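Local coordinates for protein PelD (Pseudomonas aeruginosa, PDB 4ETX) that binds cyclic di-GMP mainly through its GGDEF domain, as an effector involved in pellicle formation, at residues 74-79 and 105-110. Numbering follows the deposited sequence.
Sequences ADDLLV and SALQVC
The first turn of helix 77-85 packs against the chain entering strand 109-114, with V79 and C110 6.3 Å apart at their CA atoms and no hydrogen bond between the segments. V79 sends one methyl, CG2, into the contact. CG2 lies 3.7 Å from L107 CD1 and 3.9 Å from C110 SG. It is placed there by a first torsion that sets CG2 anti to the carbonyl carbon and CG1 anti to N (chi1 165°). The C110 sulfur also meets the helix backbone at V79 CA and L78 C. L78 reaches over the backbone from L107 to V109: its CD2 rests 3.9 Å from V109 CA and 4.0 Å from L107 CB. Both segments belong to the GAF domain, and the contact joins this helix to its five-stranded antiparallel sheet. L107 and C110 also touch A125 of the adjacent strand 120-126. Q108 and V109 both pair with V126, a classic beta bulge. D76 is the N-cap of the helix. Its OD1 accepts weak bonds from L78 N (3.1 Å) and V79 N (3.4 Å), and the same oxygen lies 4.1 Å from L107 CD1. Q108 points away from segment 74-79 at its CB, and its OE1 accepts a hydrogen bond from M129 N.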
# COMPACT_ATOMS: atom_id res chain seq x y z
N ALA A 74 22.84 -0.38 -22.62
CA ALA A 74 23.95 -1.34 -22.51
C ALA A 74 24.44 -1.40 -21.05
O ALA A 74 25.00 -2.41 -20.62
CB ALA A 74 25.09 -0.96 -23.45
N ASP A 75 24.21 -0.31 -20.32
CA ASP A 75 24.44 -0.18 -18.86
C ASP A 75 24.12 1.27 -18.44
O ASP A 75 24.94 1.94 -17.80
CB ASP A 75 25.88 -0.57 -18.46
CG ASP A 75 26.06 -0.72 -16.93
OD1 ASP A 75 25.51 0.07 -16.14
OD2 ASP A 75 26.79 -1.65 -16.52
N ASP A 76 22.94 1.75 -18.81
CA ASP A 76 22.51 3.11 -18.47
C ASP A 76 22.69 3.39 -16.97
O ASP A 76 22.26 2.61 -16.13
CB ASP A 76 21.06 3.33 -18.90
CG ASP A 76 20.65 4.79 -18.84
OD1 ASP A 76 20.17 5.22 -17.77
OD2 ASP A 76 20.79 5.49 -19.87
N LEU A 77 23.35 4.51 -16.67
CA LEU A 77 23.68 4.89 -15.29
C LEU A 77 22.45 5.11 -14.40
O LEU A 77 22.47 4.74 -13.22
CB LEU A 77 24.57 6.15 -15.30
CG LEU A 77 25.05 6.76 -13.98
CD1 LEU A 77 25.79 5.76 -13.09
CD2 LEU A 77 25.94 7.96 -14.28
N LEU A 78 21.39 5.68 -14.95
CA LEU A 78 20.17 5.89 -14.18
C LEU A 78 19.54 4.54 -13.81
O LEU A 78 19.17 4.32 -12.65
CB LEU A 78 19.17 6.79 -14.92
CG LEU A 78 18.14 7.53 -14.07
CD1 LEU A 78 18.81 8.44 -13.03
CD2 LEU A 78 17.19 8.32 -14.94
N VAL A 79 19.47 3.64 -14.80
CA VAL A 79 18.92 2.28 -14.63
C VAL A 79 19.74 1.56 -13.57
O VAL A 79 19.18 1.04 -12.62
CB VAL A 79 18.94 1.51 -15.98
CG1 VAL A 79 18.72 0.00 -15.78
CG2 VAL A 79 17.90 2.07 -16.94
N SER A 105 21.17 10.88 -25.18
CA SER A 105 20.19 9.78 -25.22
C SER A 105 19.79 9.21 -23.84
O SER A 105 19.89 8.00 -23.60
CB SER A 105 20.67 8.67 -26.16
OG SER A 105 19.60 7.81 -26.51
N ALA A 106 19.34 10.08 -22.94
CA ALA A 106 19.10 9.69 -21.56
C ALA A 106 17.62 9.47 -21.23
O ALA A 106 16.73 9.92 -21.96
CB ALA A 106 19.71 10.72 -20.61
N LEU A 107 17.37 8.77 -20.12
CA LEU A 107 16.02 8.67 -19.57
C LEU A 107 15.73 9.93 -18.78
O LEU A 107 16.56 10.84 -18.76
CB LEU A 107 15.90 7.45 -18.66
CG LEU A 107 15.85 6.09 -19.36
CD1 LEU A 107 16.17 5.00 -18.37
CD2 LEU A 107 14.49 5.88 -20.02
N GLN A 108 14.57 9.98 -18.14
CA GLN A 108 14.22 11.08 -17.23
C GLN A 108 14.11 10.63 -15.76
O GLN A 108 14.61 11.32 -14.87
CB GLN A 108 12.94 11.78 -17.69
CG GLN A 108 13.09 12.69 -18.91
CD GLN A 108 11.76 13.29 -19.35
OE1 GLN A 108 10.74 13.11 -18.70
NE2 GLN A 108 11.78 14.02 -20.47
N VAL A 109 13.47 9.48 -15.50
CA VAL A 109 13.39 8.90 -14.13
C VAL A 109 13.23 7.36 -14.16
O VAL A 109 12.67 6.80 -15.11
CB VAL A 109 12.29 9.60 -13.24
CG1 VAL A 109 10.97 9.70 -13.97
CG2 VAL A 109 12.09 8.92 -11.88
N CYS A 110 13.74 6.69 -13.13
CA CYS A 110 13.62 5.24 -12.95
C CYS A 110 13.01 4.94 -11.60
O CYS A 110 13.44 5.48 -10.58
CB CYS A 110 14.99 4.53 -13.09
SG CYS A 110 15.48 4.26 -14.81